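Local structure of catechol 1,2 dioxygenase (Acinetobacter radioresistens, 2XSU) at residues L50-Q53 against P54-W58; T208-A211 against L212-K215. The protein probably catalyses, with ferric iron, the intradiol ring cleavage of catechol by O2 to cis,cis-muconate, the first step in the degradation of catechol through the beta-ketoadipate pathway. The protein carries 1 engineered substitution. One frame throughout, in Å; residues are numbered along the deposited sequence.

In the fold
Contacts 1 and 2 are both local, partly buried arrangements, one at the start of a helix and the other along one. Contact 1, the loop 50-53 and the first turn of helix 54-69, lies far out in the N-terminal region, whereas contact 2, helix 208-215, is nearer the chain's centre, within the dioxygenase domain. Their centres are 19 Å apart and they do not touch. They share a phospholipid and the second subunit: contact 1 meets one acyl chain through backbone atoms, while contact 2 holds that chain's ester carbonyl with a lysine. Contact 1 relies on a carboxylate at a helix start, contact 2 on regular helical bonds and an amide pair.

Contact 1 of 2, residues L50-Q53 against P54-W58; sequences LDIQ and PSEVW. With PIE (1,2-diacyl-sn-glycero-3-phosphoinositol), chain C.
Glu56 folds back over the start of its own helix to meet Ile52 and Gln53, the two residues that lead into it. Its CB lies 3.6 Å from Ile52 CG2, and the two side chains cross at about a right angle. The first torsion sets CG beside the backbone N (chi1 -68°), and from there the chain runs extended, carrying the carboxylate along the incoming backbone. CD comes within 3.9 Å of Gln53 N. At the tip, OE1 accepts the Gln53 N-H at 2.9 Å through its anti lone pair, in a bond that is almost straight (176°). The same oxygen lies 3.5 Å from Ile52 CA and is salt-bridged to Arg31 of the second subunit, so one carboxylate oxygen ties the helix start both to its own chain and across the dimer.

Gln53 is the N-cap residue, Pro54 opens the first turn, and the Glu56 carboxylate that takes the N-cap N-H comes from three residues on. The Gln53 carbonyl begins the helical bonding by accepting from Val57 N at 3.0 Å. Ile52 CG2 packs against Val57 CG2 at 3.8 Å, a hydrophobic staple that joins the residue before the N-cap to the first turn of the helix.

A bound phospholipid reaches this turn with the middle of one acyl chain: its C29 lies 3.3 Å from Glu56 O, and its C48 lies 3.9 Å from Val57 CA. Just upstream, Asp51 takes a positive phi (46°) in the Schellman motif that ends helix 30-49, and its OD1 is salt-bridged to Arg89 of the second subunit. The contact is thus the tight corner by which helix 30-49 passes into helix 54-69, with the second subunit packed on Ile52, Pro54 and Trp58.

Contact 2 of 2, residues T208-A211 against L212-K215; sequences TTQA and LLNK. With PIE (1,2-diacyl-sn-glycero-3-phosphoinositol), chain C.
Gln210 and Asn214, one turn apart on helix 208-215, are joined by a bond between their amides, Gln210 NE2 donating to Asn214 OD1 at 3.0 Å. The acceptor lies in the Gln210 amide plane, but the donor stands 47° above the carbonyl plane of Asn214, so the bond does not follow a lone pair. A bend at chi2 (60°) turns the Gln210 chain along the helix to reach it. NE2 has a second, weak bond to Arg218 O.

The backbone bonds are those of a regular helix: Leu213 N to Thr209 O at 2.9 Å and Asn214 N to Gln210 O at 2.8 Å, with that of Lys215 N to Ala211 O weak and long.

Apolar contact is looser. Thr209 CG2 and Leu213 CD1 lie alongside each other at 4.1 Å, while Thr209 OG1 bonds to Glu72.

Another face holds the phospholipid. Lys215 NZ donates to the ester carbonyl oxygen O22 at 2.8 Å, Ala211 CB lies 3.2 Å from phosphate oxygen O13, and Leu212 CD1 is 4.0 Å from O32, the carbonyl oxygen of the other acyl chain.

The helix lies against helices 54-69 and 73-80, with Leu212 packed on Tyr63 and Leu76, and Ile32 of the second subunit meets Leu212 and Lys215.

Contact 1 of 2, residues L50-Q53 against P54-W58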
ATOM      1  N   LEU A  50       4.241 -20.253  -1.694  1.00 13.68           N
ATOM      2  CA  LEU A  50       3.397 -20.350  -0.509  1.00 13.96           C
ATOM      3  C   LEU A  50       1.935 -20.720  -0.841  1.00 13.77           C
ATOM      4  O   LEU A  50       1.077 -20.750   0.049  1.00 14.24           O
ATOM      5  CB  LEU A  50       3.506 -19.030   0.298  1.00 14.07           C
ATOM      6  CG  LEU A  50       4.689 -18.870   1.246  1.00 15.14           C
ATOM      7  CD1 LEU A  50       5.994 -18.908   0.538  1.00 17.08           C
ATOM      8  CD2 LEU A  50       4.567 -17.551   1.998  1.00 14.69           C
ATOM      9  N   ASP A  51       1.676 -20.938  -2.142  1.00 14.14           N
ATOM     10  CA  ASP A  51       0.332 -21.193  -2.696  1.00 14.23           C
ATOM     11  C   ASP A  51      -0.693 -20.202  -2.134  1.00 13.62           C
ATOM     12  O   ASP A  51      -1.709 -20.567  -1.513  1.00 14.50           O
ATOM     13  CB  ASP A  51      -0.076 -22.649  -2.441  1.00 15.45           C
ATOM     14  CG  ASP A  51      -1.308 -23.061  -3.238  1.00 16.62           C
ATOM     15  OD1 ASP A  51      -1.607 -22.451  -4.307  1.00 16.62           O
ATOM     16  OD2 ASP A  51      -1.972 -24.030  -2.795  1.00 20.23           O
ATOM     17  N   ILE A  52      -0.383 -18.917  -2.311  1.00 12.60           N
ATOM     18  CA  ILE A  52      -1.223 -17.828  -1.825  1.00 12.89           C
ATOM     19  C   ILE A  52      -2.479 -17.737  -2.704  1.00 12.72           C
ATOM     20  O   ILE A  52      -2.395 -17.624  -3.933  1.00 14.42           O
ATOM     21  CB  ILE A  52      -0.455 -16.483  -1.758  1.00 12.43           C
ATOM     22  CG1 ILE A  52       0.860 -16.685  -0.972  1.00 12.30           C
ATOM     23  CG2 ILE A  52      -1.341 -15.404  -1.101  1.00 12.48           C
ATOM     24  CD1 ILE A  52       1.688 -15.359  -0.787  1.00 12.20           C
ATOM     25  N   GLN A  53      -3.625 -17.820  -2.041  1.00 13.75           N
ATOM     26  CA  GLN A  53      -4.938 -17.890  -2.695  1.00 14.40           C
ATOM     27  C   GLN A  53      -5.449 -16.500  -3.039  1.00 13.82           C
ATOM     28  O   GLN A  53      -5.032 -15.512  -2.415  1.00 13.07           O
ATOM     29  CB  GLN A  53      -5.927 -18.619  -1.776  1.00 15.58           C
ATOM     30  CG  GLN A  53      -5.525 -20.064  -1.508  1.00 18.46           C
ATOM     31  CD  GLN A  53      -5.408 -20.867  -2.793  1.00 22.58           C
ATOM     32  OE1 GLN A  53      -4.328 -21.368  -3.126  1.00 27.15           O
ATOM     33  NE2 GLN A  53      -6.499 -20.938  -3.559  1.00 22.97           N
ATOM     34  N   PRO A  54      -6.341 -16.373  -4.045  1.00 13.11           N
ATOM     35  CA  PRO A  54      -6.833 -15.049  -4.379  1.00 12.49           C
ATOM     36  C   PRO A  54      -7.416 -14.310  -3.166  1.00 13.28           C
ATOM     37  O   PRO A  54      -7.161 -13.145  -2.995  1.00 13.15           O
ATOM     38  CB  PRO A  54      -7.907 -15.326  -5.443  1.00 14.00           C
ATOM     39  CG  PRO A  54      -7.424 -16.541  -6.087  1.00 12.96           C
ATOM     40  CD  PRO A  54      -6.920 -17.390  -4.952  1.00 12.69           C
ATOM     41  N   SER A  55      -8.154 -15.007  -2.308  1.00 13.44           N
ATOM     42  CA  SER A  55      -8.751 -14.359  -1.150  1.00 13.80           C
ATOM     43  C   SER A  55      -7.680 -13.760  -0.239  1.00 12.54           C
ATOM     44  O   SER A  55      -7.900 -12.689   0.337  1.00 13.56           O
ATOM     45  CB  SER A  55      -9.608 -15.353  -0.380  1.00 14.52           C
ATOM     46  OG  SER A  55     -10.732 -15.724  -1.175  0.50 16.02           O
ATOM     47  N   GLU A  56      -6.540 -14.453  -0.127  1.00 12.67           N
ATOM     48  CA  GLU A  56      -5.395 -13.954   0.657  1.00 12.48           C
ATOM     49  C   GLU A  56      -4.748 -12.708   0.025  1.00 11.94           C
ATOM     50  O   GLU A  56      -4.449 -11.731   0.707  1.00 12.11           O
ATOM     51  CB  GLU A  56      -4.356 -15.062   0.841  1.00 11.74           C
ATOM     52  CG  GLU A  56      -4.898 -16.169   1.734  1.00 13.94           C
ATOM     53  CD  GLU A  56      -3.967 -17.349   1.865  1.00 16.91           C
ATOM     54  OE1 GLU A  56      -3.417 -17.821   0.848  1.00 15.69           O
ATOM     55  OE2 GLU A  56      -3.789 -17.832   3.005  1.00 19.15           O
ATOM     56  N   VAL A  57      -4.572 -12.721  -1.295  1.00 11.65           N
ATOM     57  CA  VAL A  57      -4.033 -11.562  -1.981  1.00 11.36           C
ATOM     58  C   VAL A  57      -4.943 -10.345  -1.791  1.00 11.03           C
ATOM     59  O   VAL A  57      -4.480  -9.255  -1.447  1.00 10.66           O
ATOM     60  CB  VAL A  57      -3.821 -11.852  -3.492  1.00 10.63           C
ATOM     61  CG1 VAL A  57      -3.401 -10.603  -4.251  1.00 11.91           C
ATOM     62  CG2 VAL A  57      -2.776 -12.951  -3.677  1.00 12.26           C
ATOM     63  N   TRP A  58      -6.257 -10.522  -1.964  1.00  9.86           N
ATOM     64  CA  TRP A  58      -7.186  -9.405  -1.791  1.00 10.60           C
ATOM     65  C   TRP A  58      -7.172  -8.897  -0.357  1.00 11.44           C
ATOM     66  O   TRP A  58      -7.184  -7.703  -0.147  1.00 11.48           O
ATOM     67  CB  TRP A  58      -8.616  -9.776  -2.235  1.00 10.72           C
ATOM     68  CG  TRP A  58      -8.710 -10.097  -3.703  1.00 13.18           C
ATOM     69  CD1 TRP A  58      -9.269 -11.215  -4.239  1.00 13.90           C
ATOM     70  CD2 TRP A  58      -8.225  -9.322  -4.811  1.00 15.32           C
ATOM     71  NE1 TRP A  58      -9.152 -11.202  -5.605  1.00 15.49           N
ATOM     72  CE2 TRP A  58      -8.542 -10.038  -5.988  1.00 15.41           C
ATOM     73  CE3 TRP A  58      -7.573  -8.082  -4.923  1.00 17.44           C
ATOM     74  CZ2 TRP A  58      -8.222  -9.566  -7.274  1.00 16.26           C
ATOM     75  CZ3 TRP A  58      -7.258  -7.605  -6.198  1.00 17.30           C
ATOM     76  CH2 TRP A  58      -7.591  -8.356  -7.367  1.00 17.64           C
TER
HETATM   77  P   PIE C1308      -7.010  -7.183  10.403  1.00 20.00           P
HETATM   78  O11 PIE C1308      -8.011  -8.236  10.309  1.00 20.00           O
HETATM   79  O12 PIE C1308      -5.500  -7.675   9.861  1.00 20.00           O
HETATM   80  O13 PIE C1308      -6.798  -6.998  12.120  1.00 20.00           O
HETATM   81  O14 PIE C1308      -7.340  -5.798  10.048  1.00 20.00           O
HETATM   82  C1  PIE C1308      -7.143  -9.508  10.363  1.00 80.67           C
HETATM   83  C2  PIE C1308      -6.976  -9.796   8.856  1.00 77.32           C
HETATM   84  C3  PIE C1308      -5.463  -9.787   8.604  1.00 75.40           C
HETATM   85  O31 PIE C1308      -5.097  -9.252   7.315  1.00 72.79           O
HETATM   86  O32 PIE C1308      -3.343  -8.007   7.963  1.00 70.55           O
HETATM   87  C31 PIE C1308      -3.771  -8.933   7.278  1.00 70.50           C
HETATM   88  C32 PIE C1308      -2.826  -9.725   6.376  1.00 68.67           C
HETATM   89  C33 PIE C1308      -2.185  -8.819   5.328  1.00 66.70           C
HETATM   90  C34 PIE C1308      -0.758  -8.437   5.717  1.00 64.62           C
HETATM   91  C35 PIE C1308       0.144  -8.418   4.484  1.00 63.53           C
HETATM   92  C36 PIE C1308       1.106  -7.234   4.513  1.00 61.97           C
HETATM   93  C37 PIE C1308       2.480  -7.681   5.007  1.00 61.26           C
HETATM   94  C38 PIE C1308       3.580  -6.796   4.425  1.00 60.57           C
HETATM   95  C39 PIE C1308       4.767  -7.512   4.292  1.00 59.82           C
HETATM   96  C40 PIE C1308       5.785  -7.141   3.413  1.00 59.21           C
HETATM   97  C41 PIE C1308       5.706  -6.017   2.600  1.00 59.05           C
HETATM   98  C42 PIE C1308       6.629  -4.905   3.112  1.00 59.32           C
HETATM   99  O21 PIE C1308      -7.630 -11.042   8.376  1.00 75.51           O
HETATM  100  O22 PIE C1308      -7.244 -12.495  10.081  1.00 73.97           O
HETATM  101  C21 PIE C1308      -7.208 -12.258   8.872  1.00 73.43           C
HETATM  102  C22 PIE C1308      -6.756 -13.399   7.942  1.00 70.93           C
HETATM  103  C23 PIE C1308      -6.009 -13.028   6.660  1.00 67.11           C
HETATM  104  C24 PIE C1308      -5.669 -14.289   5.850  1.00 63.53           C
HETATM  105  C25 PIE C1308      -4.159 -14.428   5.631  1.00 59.85           C
HETATM  106  C26 PIE C1308      -3.658 -13.377   4.641  1.00 56.97           C
HETATM  107  C27 PIE C1308      -2.177 -13.566   4.333  1.00 54.61           C
HETATM  108  C28 PIE C1308      -1.563 -12.277   3.782  1.00 52.89           C
HETATM  109  C29 PIE C1308      -1.584 -12.268   2.254  1.00 50.99           C
HETATM  110  C47 PIE C1308      -0.755 -11.120   1.678  1.00 49.61           C
HETATM  111  C48 PIE C1308      -0.833 -11.139   0.153  1.00 48.75           C
HETATM  112  C49 PIE C1308       0.350 -10.402  -0.477  1.00 49.03           C
HETATM  113  C50 PIE C1308      -0.074  -9.554  -1.681  1.00 49.08           C
HETATM  114  C51 PIE C1308      -0.282  -8.074  -1.317  1.00 49.20           C
HETATM  115  C1' PIE C1308      -9.873  -3.276  10.966  1.00 20.00           C
HETATM  116  C2' PIE C1308     -11.070  -3.889  10.304  1.00 20.00           C
HETATM  117  C3' PIE C1308     -11.017  -5.413  10.519  1.00 20.00           C
HETATM  118  C4' PIE C1308      -9.757  -5.989  10.015  1.00 20.00           C
HETATM  119  C5' PIE C1308      -8.533  -5.315  10.649  1.00 20.00           C
HETATM  120  C6' PIE C1308      -8.570  -3.790  10.365  1.00 20.00           C
HETATM  121  O1' PIE C1308      -9.862  -1.858  10.728  1.00 20.00           O
HETATM  122  O2' PIE C1308     -12.288  -3.407  10.845  1.00 20.00           O
HETATM  123  O3' PIE C1308     -12.136  -6.046   9.885  1.00 20.00           O
HETATM  124  O4' PIE C1308      -9.531  -6.900   8.961  1.00 20.00           O
HETATM  125  O6' PIE C1308      -7.461  -3.164  11.023  1.00 20.00           O
HETATM  126  C52 PIE C1308       0.933  -7.433  -0.623  1.00 49.63           C
HETATM  127  C53 PIE C1308       1.981  -6.957  -1.628  1.00 50.58           C
HETATM  128  C54 PIE C1308       1.461  -5.792  -2.477  1.00 51.61           C
HETATM  129  C55 PIE C1308       2.543  -4.725  -2.667  1.00 52.69           C
HETATM  130  C43 PIE C1308       5.887  -3.917   4.025  1.00 58.88           C
HETATM  131  C44 PIE C1308       6.177  -2.462   3.657  1.00 58.19           C
HETATM  132  C45 PIE C1308       6.518  -1.650   4.906  1.00 57.28           C
HETATM  133  C46 PIE C1308       5.471  -0.570   5.143  1.00 57.13           C

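Contact 2 of 2, residues T208-A211 against L212-K215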
ATOM      1  N   THR A 208      -4.234   0.152  11.916  1.00 14.14           N
ATOM      2  CA  THR A 208      -3.789  -0.944  11.071  1.00 13.24           C
ATOM      3  C   THR A 208      -2.467  -1.587  11.498  1.00 12.83           C
ATOM      4  O   THR A 208      -2.307  -2.795  11.384  1.00 12.60           O
ATOM      5  CB  THR A 208      -3.675  -0.514   9.580  1.00 12.87           C
ATOM      6  OG1 THR A 208      -2.867   0.656   9.487  1.00 13.37           O
ATOM      7  CG2 THR A 208      -5.076  -0.197   8.998  1.00 15.27           C
ATOM      8  N   THR A 209      -1.530  -0.779  12.001  1.00 12.12           N
ATOM      9  CA  THR A 209      -0.247  -1.332  12.409  1.00 11.39           C
ATOM     10  C   THR A 209      -0.411  -2.300  13.597  1.00 11.21           C
ATOM     11  O   THR A 209       0.063  -3.450  13.549  1.00 11.27           O
ATOM     12  CB  THR A 209       0.809  -0.214  12.688  1.00 10.36           C
ATOM     13  OG1 THR A 209       0.887   0.654  11.539  1.00 12.66           O
ATOM     14  CG2 THR A 209       2.176  -0.853  12.921  1.00  9.90           C
ATOM     15  N   GLN A 210      -1.143  -1.859  14.624  1.00 11.90           N
ATOM     16  CA  GLN A 210      -1.398  -2.722  15.774  1.00 12.71           C
ATOM     17  C   GLN A 210      -2.219  -3.951  15.388  1.00 13.15           C
ATOM     18  O   GLN A 210      -1.982  -5.038  15.907  1.00 13.63           O
ATOM     19  CB  GLN A 210      -2.051  -1.942  16.924  1.00 14.00           C
ATOM     20  CG  GLN A 210      -1.965  -2.711  18.263  1.00 15.45           C
ATOM     21  CD  GLN A 210      -0.525  -3.001  18.687  1.00 18.88           C
ATOM     22  OE1 GLN A 210       0.262  -2.079  18.831  1.00 18.55           O
ATOM     23  NE2 GLN A 210      -0.172  -4.283  18.863  1.00 19.65           N
ATOM     24  N   ALA A 211      -3.140  -3.802  14.428  1.00 13.07           N
ATOM     25  CA  ALA A 211      -3.891  -4.972  13.982  1.00 13.79           C
ATOM     26  C   ALA A 211      -2.964  -6.066  13.464  1.00 13.52           C
ATOM     27  O   ALA A 211      -3.148  -7.256  13.767  1.00 14.24           O
ATOM     28  CB  ALA A 211      -4.916  -4.572  12.910  1.00 14.03           C
ATOM     29  N   LEU A 212      -1.972  -5.688  12.657  1.00 12.08           N
ATOM     30  CA  LEU A 212      -1.071  -6.671  12.108  1.00 12.63           C
ATOM     31  C   LEU A 212      -0.114  -7.184  13.206  1.00 11.74           C
ATOM     32  O   LEU A 212       0.119  -8.398  13.319  1.00 12.72           O
ATOM     33  CB  LEU A 212      -0.313  -6.093  10.900  1.00 12.79           C
ATOM     34  CG  LEU A 212       0.746  -7.022  10.300  1.00 12.33           C
ATOM     35  CD1 LEU A 212       0.164  -8.364   9.804  1.00 13.95           C
ATOM     36  CD2 LEU A 212       1.394  -6.311   9.109  1.00 14.93           C
ATOM     37  N   LEU A 213       0.410  -6.277  14.038  1.00 12.66           N
ATOM     38  CA  LEU A 213       1.259  -6.716  15.154  1.00 12.89           C
ATOM     39  C   LEU A 213       0.534  -7.722  16.052  1.00 13.69           C
ATOM     40  O   LEU A 213       1.124  -8.710  16.488  1.00 13.81           O
ATOM     41  CB  LEU A 213       1.760  -5.525  15.972  1.00 13.05           C
ATOM     42  CG  LEU A 213       2.733  -4.555  15.287  1.00 11.90           C
ATOM     43  CD1 LEU A 213       2.872  -3.263  16.131  1.00 14.93           C
ATOM     44  CD2 LEU A 213       4.112  -5.204  15.027  1.00 12.10           C
ATOM     45  N   ASN A 214      -0.744  -7.503  16.303  1.00 14.29           N
ATOM     46  CA  ASN A 214      -1.525  -8.488  17.062  1.00 15.64           C
ATOM     47  C   ASN A 214      -1.505  -9.888  16.461  1.00 15.91           C
ATOM     48  O   ASN A 214      -1.343 -10.868  17.208  1.00 16.59           O
ATOM     49  CB  ASN A 214      -2.971  -8.010  17.268  1.00 15.76           C
ATOM     50  CG  ASN A 214      -3.081  -6.858  18.245  1.00 17.22           C
ATOM     51  OD1 ASN A 214      -2.150  -6.560  18.987  1.00 16.74           O
ATOM     52  ND2 ASN A 214      -4.231  -6.197  18.246  1.00 18.71           N
ATOM     53  N   LYS A 215      -1.642  -9.984  15.119  1.00 15.87           N
ATOM     54  CA  LYS A 215      -1.570 -11.270  14.417  1.00 16.43           C
ATOM     55  C   LYS A 215      -0.187 -11.919  14.525  1.00 16.14           C
ATOM     56  O   LYS A 215      -0.065 -13.151  14.474  1.00 17.55           O
ATOM     57  CB  LYS A 215      -1.952 -11.097  12.946  1.00 16.74           C
ATOM     58  CG  LYS A 215      -3.385 -10.617  12.718  1.00 18.53           C
ATOM     59  CD  LYS A 215      -4.389 -11.734  12.988  1.00 23.73           C
ATOM     60  CE  LYS A 215      -5.822 -11.258  12.787  1.00 28.08           C
ATOM     61  NZ  LYS A 215      -6.791 -12.389  12.820  1.00 30.95           N
TER
HETATM   62  P   PIE C1308      -7.010  -7.183  10.403  1.00 20.00           P
HETATM   63  O11 PIE C1308      -8.011  -8.236  10.309  1.00 20.00           O
HETATM   64  O12 PIE C1308      -5.500  -7.675   9.861  1.00 20.00           O
HETATM   65  O13 PIE C1308      -6.798  -6.998  12.120  1.00 20.00           O
HETATM   66  O14 PIE C1308      -7.340  -5.798  10.048  1.00 20.00           O
HETATM   67  C1  PIE C1308      -7.143  -9.508  10.363  1.00 80.67           C
HETATM   68  C2  PIE C1308      -6.976  -9.796   8.856  1.00 77.32           C
HETATM   69  C3  PIE C1308      -5.463  -9.787   8.604  1.00 75.40           C
HETATM   70  O31 PIE C1308      -5.097  -9.252   7.315  1.00 72.79           O
HETATM   71  O32 PIE C1308      -3.343  -8.007   7.963  1.00 70.55           O
HETATM   72  C31 PIE C1308      -3.771  -8.933   7.278  1.00 70.50           C
HETATM   73  C32 PIE C1308      -2.826  -9.725   6.376  1.00 68.67           C
HETATM   74  C33 PIE C1308      -2.185  -8.819   5.328  1.00 66.70           C
HETATM   75  C34 PIE C1308      -0.758  -8.437   5.717  1.00 64.62           C
HETATM   76  C35 PIE C1308       0.144  -8.418   4.484  1.00 63.53           C
HETATM   77  C36 PIE C1308       1.106  -7.234   4.513  1.00 61.97           C
HETATM   78  C37 PIE C1308       2.480  -7.681   5.007  1.00 61.26           C
HETATM   79  C38 PIE C1308       3.580  -6.796   4.425  1.00 60.57           C
HETATM   80  C39 PIE C1308       4.767  -7.512   4.292  1.00 59.82           C
HETATM   81  C40 PIE C1308       5.785  -7.141   3.413  1.00 59.21           C
HETATM   82  C41 PIE C1308       5.706  -6.017   2.600  1.00 59.05           C
HETATM   83  C42 PIE C1308       6.629  -4.905   3.112  1.00 59.32           C
HETATM   84  O21 PIE C1308      -7.630 -11.042   8.376  1.00 75.51           O
HETATM   85  O22 PIE C1308      -7.244 -12.495  10.081  1.00 73.97           O
HETATM   86  C21 PIE C1308      -7.208 -12.258   8.872  1.00 73.43           C
HETATM   87  C22 PIE C1308      -6.756 -13.399   7.942  1.00 70.93           C
HETATM   88  C23 PIE C1308      -6.009 -13.028   6.660  1.00 67.11           C
HETATM   89  C24 PIE C1308      -5.669 -14.289   5.850  1.00 63.53           C
HETATM   90  C25 PIE C1308      -4.159 -14.428   5.631  1.00 59.85           C
HETATM   91  C26 PIE C1308      -3.658 -13.377   4.641  1.00 56.97           C
HETATM   92  C27 PIE C1308      -2.177 -13.566   4.333  1.00 54.61           C
HETATM   93  C28 PIE C1308      -1.563 -12.277   3.782  1.00 52.89           C
HETATM   94  C29 PIE C1308      -1.584 -12.268   2.254  1.00 50.99           C
HETATM   95  C47 PIE C1308      -0.755 -11.120   1.678  1.00 49.61           C
HETATM   96  C48 PIE C1308      -0.833 -11.139   0.153  1.00 48.75           C
HETATM   97  C49 PIE C1308       0.350 -10.402  -0.477  1.00 49.03           C
HETATM   98  C50 PIE C1308      -0.074  -9.554  -1.681  1.00 49.08           C
HETATM   99  C51 PIE C1308      -0.282  -8.074  -1.317  1.00 49.20           C
HETATM  100  C1' PIE C1308      -9.873  -3.276  10.966  1.00 20.00           C
HETATM  101  C2' PIE C1308     -11.070  -3.889  10.304  1.00 20.00           C
HETATM  102  C3' PIE C1308     -11.017  -5.413  10.519  1.00 20.00           C
HETATM  103  C4' PIE C1308      -9.757  -5.989  10.015  1.00 20.00           C
HETATM  104  C5' PIE C1308      -8.533  -5.315  10.649  1.00 20.00           C
HETATM  105  C6' PIE C1308      -8.570  -3.790  10.365  1.00 20.00           C
HETATM  106  O1' PIE C1308      -9.862  -1.858  10.728  1.00 20.00           O
HETATM  107  O2' PIE C1308     -12.288  -3.407  10.845  1.00 20.00           O
HETATM  108  O3' PIE C1308     -12.136  -6.046   9.885  1.00 20.00           O
HETATM  109  O4' PIE C1308      -9.531  -6.900   8.961  1.00 20.00           O
HETATM  110  O6' PIE C1308      -7.461  -3.164  11.023  1.00 20.00           O
HETATM  111  C52 PIE C1308       0.933  -7.433  -0.623  1.00 49.63           C
HETATM  112  C53 PIE C1308       1.981  -6.957  -1.628  1.00 50.58           C
HETATM  113  C54 PIE C1308       1.461  -5.792  -2.477  1.00 51.61           C
HETATM  114  C55 PIE C1308       2.543  -4.725  -2.667  1.00 52.69           C
HETATM  115  C43 PIE C1308       5.887  -3.917   4.025  1.00 58.88           C
HETATM  116  C44 PIE C1308       6.177  -2.462   3.657  1.00 58.19           C
HETATM  117  C45 PIE C1308       6.518  -1.650   4.906  1.00 57.28           C
HETATM  118  C46 PIE C1308       5.471  -0.570   5.143  1.00 57.13           C